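Local coordinates for protein enoyl-CoA hydratase subunit II (Geobacillus kaustophilus, PDB 2EJ5) that probably hydrates the double bond of enoyl-CoA thioesters, as other crotonase-family hydratases do, in the breakdown of phenylacetic acid, at residues V48-I53 and E194-M199; H92-V97 and I207-R212. All coordinates share one frame; numbering follows the deposited sequence.

Contact 1. Residues V48-I53 and E194-M199; sequences VRCVVI and ERLSAM
In the crotonase fold, R49 and C50, where the chain leads into strand 50-55 of the central mixed sheet, pack against S197 and its neighbours at the C-terminal end of helix 185-197. R49 suits the place because backbone carbonyls gather where a helix runs out, and a guanidinium brings several N-H groups to them. The bend at chi3 (78°) turns the group back over the helix end, where R49 NH2 donates to M199 O at 2.8 Å. This bond is somewhat bent, 150° at the hydrogen, and the nitrogen stands above the carbonyl plane of M199. The S197 carbonyl lies over one face of the guanidinium, its O 2.9 Å from R49 NE, but the angle is too poor for a hydrogen bond; NE bonds instead to T201, whose hydroxyl also bonds to M199 O. The small, only weakly polar thiol of C50 fits closely against L196, C50 SG lying 3.8 Å from L196 CB, while V98 of the next strand touches both side chains. S197 turns its own hydroxyl back into the helix, OG donating to E194 O at 2.9 Å. One water joins the backbones, donating to R49 O at 2.6 Å and to L196 O at 2.8 Å.

Contact 2. Residues H92-V97 and I207-R212; sequences HLEKPV and IKRLLR
E94 meets R209 and R212 in a salt-bridge network that joins the loop between helix 75-92 and strand 97-101 of the crotonase fold to helix 201-216. The carboxylate lies between the two arginines, and E94 OE2 accepts from opposite faces of its own plane: R209 NE at 3.1 Å and R212 NH1 at 3.2 Å, both nearly straight. Each guanidinium presents its edge, with OE2 close to its plane, yet the planes are turned 37° and 40° from that of the carboxylate, so neither pair is a flat, two-pronged one. R212 NH1 also stands 3.0 Å from E94 OE1 and thus straddles both oxygens. The bend of E94 at chi2 (-82°) brings its acid end round to the helix, where two arginines three residues apart can share it. With an alanine in place of E94, both guanidinium groups would probably lose their shared counter-charge and be freer to turn.

K208, one residue before R209 and a turn before R212, needs its length. Its side chain crosses that of V97 at about a right angle, brings K208 CE to 2.9 Å from L93 O, and reaches into the bend of the loop. There the ammonium also pairs with D117, a buried charge answered by an acid that in turn accepts from the backbone N of V97. K208 NZ donates to K95 O at 2.8 Å, tilted from the carbonyl plane.

How the contacts relate
From the N terminus the chain enters strand 50-55, passes through helix 75-92 and the 92-97 loop into strand 97-101, and much later forms helices 185-197 and 201-216. Contact 1 closes a loop of 140 residues and contact 2 one of 109. Their segments alternate, so the loops cross, a strand and the loop leading into the next being matched with successive helices. The two contacts meet directly: V51 N probably bonds to P96 O just where the second strand is about to begin, and the ammonium of K95 to V48 O. Together they tie the sheet to the C-terminal helices, and both touch the second subunit, where L196 packs on V160 and L211 on P147 of that subunit.

Contact 1. Residues V48-I53 and E194-M199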
loop_
_atom_site.group_PDB
_atom_site.type_symbol
_atom_site.label_atom_id
_atom_site.label_comp_id
_atom_site.label_asym_id
_atom_site.label_seq_id
_atom_site.Cartn_x
_atom_site.Cartn_y
_atom_site.Cartn_z
ATOM N N VAL A 48 -21.182 22.986 8.835
ATOM C CA VAL A 48 -20.819 21.578 9.023
ATOM C C VAL A 48 -19.305 21.445 8.848
ATOM O O VAL A 48 -18.757 21.842 7.814
ATOM C CB VAL A 48 -21.579 20.631 8.023
ATOM C CG1 VAL A 48 -21.031 19.158 8.106
ATOM C CG2 VAL A 48 -23.071 20.642 8.320
ATOM N N ARG A 49 -18.625 20.952 9.886
ATOM C CA ARG A 49 -17.169 20.784 9.831
ATOM C C ARG A 49 -16.733 19.326 9.989
ATOM O O ARG A 49 -15.557 19.035 9.898
ATOM C CB ARG A 49 -16.471 21.703 10.847
ATOM C CG ARG A 49 -16.508 23.208 10.427
ATOM C CD ARG A 49 -16.161 24.109 11.590
ATOM N NE ARG A 49 -14.718 24.140 11.816
ATOM C CZ ARG A 49 -14.148 24.729 12.856
ATOM N NH1 ARG A 49 -14.923 25.316 13.796
ATOM N NH2 ARG A 49 -12.823 24.696 12.989
ATOM N N CYS A 50 -17.676 18.426 10.249
ATOM C CA CYS A 50 -17.402 17.000 10.342
ATOM C C CYS A 50 -18.664 16.256 10.033
ATOM O O CYS A 50 -19.777 16.757 10.286
ATOM C CB CYS A 50 -16.924 16.597 11.751
ATOM S SG CYS A 50 -16.279 14.868 11.914
ATOM N N VAL A 51 -18.526 15.064 9.488
ATOM C CA VAL A 51 -19.695 14.233 9.250
ATOM C C VAL A 51 -19.529 12.924 9.956
ATOM O O VAL A 51 -18.452 12.331 9.936
ATOM C CB VAL A 51 -19.963 13.972 7.717
ATOM C CG1 VAL A 51 -21.179 13.054 7.524
ATOM C CG2 VAL A 51 -20.202 15.287 6.999
ATOM N N VAL A 52 -20.596 12.453 10.588
ATOM C CA VAL A 52 -20.571 11.123 11.168
ATOM C C VAL A 52 -21.629 10.280 10.498
ATOM O O VAL A 52 -22.790 10.655 10.461
ATOM C CB VAL A 52 -20.806 11.137 12.718
ATOM C CG1 VAL A 52 -20.814 9.686 13.313
ATOM C CG2 VAL A 52 -19.758 11.986 13.401
ATOM N N ILE A 53 -21.239 9.117 10.005
ATOM C CA ILE A 53 -22.217 8.122 9.513
ATOM C C ILE A 53 -22.251 6.953 10.494
ATOM O O ILE A 53 -21.209 6.382 10.848
ATOM C CB ILE A 53 -21.805 7.618 8.097
ATOM C CG1 ILE A 53 -21.635 8.820 7.165
ATOM C CG2 ILE A 53 -22.750 6.499 7.615
ATOM C CD1 ILE A 53 -21.280 8.515 5.675
ATOM N N GLU A 194 -16.425 15.904 17.524
ATOM C CA GLU A 194 -16.285 17.298 17.891
ATOM C C GLU A 194 -14.864 17.733 17.815
ATOM O O GLU A 194 -14.593 18.821 17.362
ATOM C CB GLU A 194 -16.926 17.591 19.248
ATOM C CG GLU A 194 -18.448 17.301 19.151
ATOM C CD GLU A 194 -19.230 17.680 20.390
ATOM O OE1 GLU A 194 -18.607 17.827 21.481
ATOM O OE2 GLU A 194 -20.474 17.790 20.248
ATOM N N ARG A 195 -13.941 16.850 18.168
ATOM C CA ARG A 195 -12.538 17.188 18.041
ATOM C C ARG A 195 -12.161 17.514 16.586
ATOM O O ARG A 195 -11.457 18.476 16.346
ATOM C CB ARG A 195 -11.672 16.065 18.599
ATOM C CG ARG A 195 -10.286 16.098 18.090
ATOM C CD ARG A 195 -9.473 14.919 18.610
ATOM N NE ARG A 195 -8.054 15.128 18.316
ATOM C CZ ARG A 195 -7.128 14.171 18.338
ATOM N NH1 ARG A 195 -7.459 12.912 18.636
ATOM N NH2 ARG A 195 -5.869 14.474 18.058
ATOM N N LEU A 196 -12.639 16.721 15.616
ATOM C CA LEU A 196 -12.396 17.030 14.187
ATOM C C LEU A 196 -13.105 18.307 13.750
ATOM O O LEU A 196 -12.538 19.124 12.994
ATOM C CB LEU A 196 -12.891 15.890 13.314
ATOM C CG LEU A 196 -11.992 14.644 13.299
ATOM C CD1 LEU A 196 -12.791 13.470 12.777
ATOM C CD2 LEU A 196 -10.820 14.931 12.373
ATOM N N SER A 197 -14.339 18.490 14.255
ATOM C CA SER A 197 -15.152 19.663 13.867
ATOM C C SER A 197 -14.538 20.997 14.328
ATOM O O SER A 197 -14.933 22.086 13.857
ATOM C CB SER A 197 -16.603 19.492 14.336
ATOM O OG SER A 197 -16.739 19.922 15.687
ATOM N N ALA A 198 -13.540 20.902 15.220
ATOM C CA ALA A 198 -12.823 22.064 15.723
ATOM C C ALA A 198 -11.519 22.355 14.986
ATOM O O ALA A 198 -10.887 23.387 15.216
ATOM C CB ALA A 198 -12.535 21.898 17.247
ATOM N N MET A 199 -11.106 21.443 14.101
ATOM C CA MET A 199 -9.830 21.581 13.401
ATOM C C MET A 199 -10.004 22.465 12.162
ATOM O O MET A 199 -11.153 22.831 11.826
ATOM C CB MET A 199 -9.325 20.165 13.002
ATOM C CG MET A 199 -9.113 19.227 14.173
ATOM S SD MET A 199 -8.051 17.840 13.705
ATOM C CE MET A 199 -6.445 18.670 13.683
HETATM O O HOH W 1 -13.167 20.025 10.446
#

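Contact 2. Residues H92-V97 and I207-R212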
loop_
_atom_site.group_PDB
_atom_site.type_symbol
_atom_site.label_atom_id
_atom_site.label_comp_id
_atom_site.label_asym_id
_atom_site.label_seq_id
_atom_site.Cartn_x
_atom_site.Cartn_y
_atom_site.Cartn_z
ATOM N N HIS A 92 -15.959 12.713 -3.280
ATOM C CA HIS A 92 -15.616 14.111 -3.524
ATOM C C HIS A 92 -15.862 15.025 -2.320
ATOM O O HIS A 92 -15.449 16.144 -2.353
ATOM C CB HIS A 92 -16.329 14.665 -4.771
ATOM C CG HIS A 92 -15.967 13.950 -6.044
ATOM N ND1 HIS A 92 -16.311 12.634 -6.288
ATOM C CD2 HIS A 92 -15.319 14.378 -7.157
ATOM C CE1 HIS A 92 -15.877 12.276 -7.483
ATOM N NE2 HIS A 92 -15.279 13.319 -8.036
ATOM N N LEU A 93 -16.521 14.542 -1.270
ATOM C CA LEU A 93 -16.748 15.352 -0.070
ATOM C C LEU A 93 -15.440 15.707 0.653
ATOM O O LEU A 93 -14.697 14.803 1.078
ATOM C CB LEU A 93 -17.718 14.621 0.878
ATOM C CG LEU A 93 -18.110 15.242 2.228
ATOM C CD1 LEU A 93 -18.727 16.658 2.042
ATOM C CD2 LEU A 93 -19.067 14.335 2.911
ATOM N N GLU A 94 -15.204 17.014 0.827
ATOM C CA GLU A 94 -13.979 17.572 1.411
ATOM C C GLU A 94 -14.149 17.983 2.883
ATOM O O GLU A 94 -13.585 19.001 3.316
ATOM C CB GLU A 94 -13.564 18.860 0.698
ATOM C CG GLU A 94 -13.632 18.953 -0.813
ATOM C CD GLU A 94 -12.439 18.350 -1.452
ATOM O OE1 GLU A 94 -11.995 17.385 -0.827
ATOM O OE2 GLU A 94 -11.943 18.782 -2.533
ATOM N N LYS A 95 -15.022 17.317 3.615
ATOM C CA LYS A 95 -15.099 17.509 5.056
ATOM C C LYS A 95 -14.718 16.140 5.583
ATOM O O LYS A 95 -14.928 15.151 4.863
ATOM C CB LYS A 95 -16.534 17.828 5.495
ATOM C CG LYS A 95 -17.220 19.037 4.763
ATOM C CD LYS A 95 -17.131 20.283 5.540
ATOM C CE LYS A 95 -17.715 21.504 4.798
ATOM N NZ LYS A 95 -19.164 21.633 5.135
ATOM N N PRO A 96 -14.195 16.068 6.829
ATOM C CA PRO A 96 -13.879 14.751 7.337
ATOM C C PRO A 96 -15.129 13.947 7.628
ATOM O O PRO A 96 -16.160 14.499 8.069
ATOM C CB PRO A 96 -13.044 15.030 8.623
ATOM C CG PRO A 96 -13.535 16.364 9.130
ATOM C CD PRO A 96 -13.873 17.144 7.808
ATOM N N VAL A 97 -15.043 12.654 7.383
ATOM C CA VAL A 97 -16.183 11.756 7.536
ATOM C C VAL A 97 -15.753 10.578 8.368
ATOM O O VAL A 97 -14.809 9.827 8.008
ATOM C CB VAL A 97 -16.733 11.253 6.165
ATOM C CG1 VAL A 97 -17.953 10.395 6.356
ATOM C CG2 VAL A 97 -17.039 12.436 5.231
ATOM N N ILE A 207 -6.311 18.384 2.136
ATOM C CA ILE A 207 -5.544 17.141 2.258
ATOM C C ILE A 207 -6.302 15.944 1.648
ATOM O O ILE A 207 -5.672 15.075 0.984
ATOM C CB ILE A 207 -5.016 16.860 3.694
ATOM C CG1 ILE A 207 -6.063 16.185 4.545
ATOM C CG2 ILE A 207 -4.357 18.074 4.323
ATOM C CD1 ILE A 207 -5.865 14.679 4.509
ATOM N N LYS A 208 -7.619 15.892 1.808
ATOM C CA LYS A 208 -8.393 14.870 1.112
ATOM C C LYS A 208 -8.280 15.024 -0.412
ATOM O O LYS A 208 -8.236 14.025 -1.151
ATOM C CB LYS A 208 -9.850 14.949 1.557
ATOM C CG LYS A 208 -10.090 14.341 2.908
ATOM C CD LYS A 208 -11.526 14.508 3.367
ATOM C CE LYS A 208 -12.501 13.569 2.558
ATOM N NZ LYS A 208 -13.700 13.081 3.355
ATOM N N ARG A 209 -8.252 16.266 -0.875
ATOM C CA ARG A 209 -8.093 16.542 -2.310
ATOM C C ARG A 209 -6.739 16.001 -2.765
ATOM O O ARG A 209 -6.643 15.297 -3.798
ATOM C CB ARG A 209 -8.201 18.050 -2.602
ATOM C CG ARG A 209 -8.316 18.401 -4.090
ATOM C CD ARG A 209 -8.454 19.939 -4.324
ATOM N NE ARG A 209 -9.644 20.505 -3.670
ATOM C CZ ARG A 209 -9.914 21.812 -3.635
ATOM N NH1 ARG A 209 -9.093 22.673 -4.214
ATOM N NH2 ARG A 209 -10.994 22.282 -3.007
ATOM N N LEU A 210 -5.700 16.284 -1.978
ATOM C CA LEU A 210 -4.369 15.837 -2.304
ATOM C C LEU A 210 -4.203 14.329 -2.211
ATOM O O LEU A 210 -3.405 13.763 -2.937
ATOM C CB LEU A 210 -3.317 16.551 -1.437
ATOM C CG LEU A 210 -3.026 18.019 -1.768
ATOM C CD1 LEU A 210 -1.992 18.552 -0.770
ATOM C CD2 LEU A 210 -2.510 18.155 -3.203
ATOM N N LEU A 211 -4.897 13.676 -1.279
ATOM C CA LEU A 211 -4.855 12.203 -1.209
ATOM C C LEU A 211 -5.462 11.564 -2.456
ATOM O O LEU A 211 -4.986 10.545 -2.910
ATOM C CB LEU A 211 -5.531 11.660 0.063
ATOM C CG LEU A 211 -4.675 11.879 1.347
ATOM C CD1 LEU A 211 -5.490 11.583 2.554
ATOM C CD2 LEU A 211 -3.338 11.020 1.359
ATOM N N ARG A 212 -6.503 12.184 -2.997
ATOM C CA ARG A 212 -7.079 11.821 -4.294
ATOM C C ARG A 212 -6.059 12.040 -5.399
ATOM O O ARG A 212 -5.819 11.113 -6.201
ATOM C CB ARG A 212 -8.367 12.621 -4.582
ATOM C CG ARG A 212 -9.608 12.023 -3.909
ATOM C CD ARG A 212 -10.803 12.998 -3.727
ATOM N NE ARG A 212 -11.004 14.007 -4.772
ATOM C CZ ARG A 212 -11.369 15.274 -4.547
ATOM N NH1 ARG A 212 -11.567 15.741 -3.303
ATOM N NH2 ARG A 212 -11.522 16.093 -5.587
#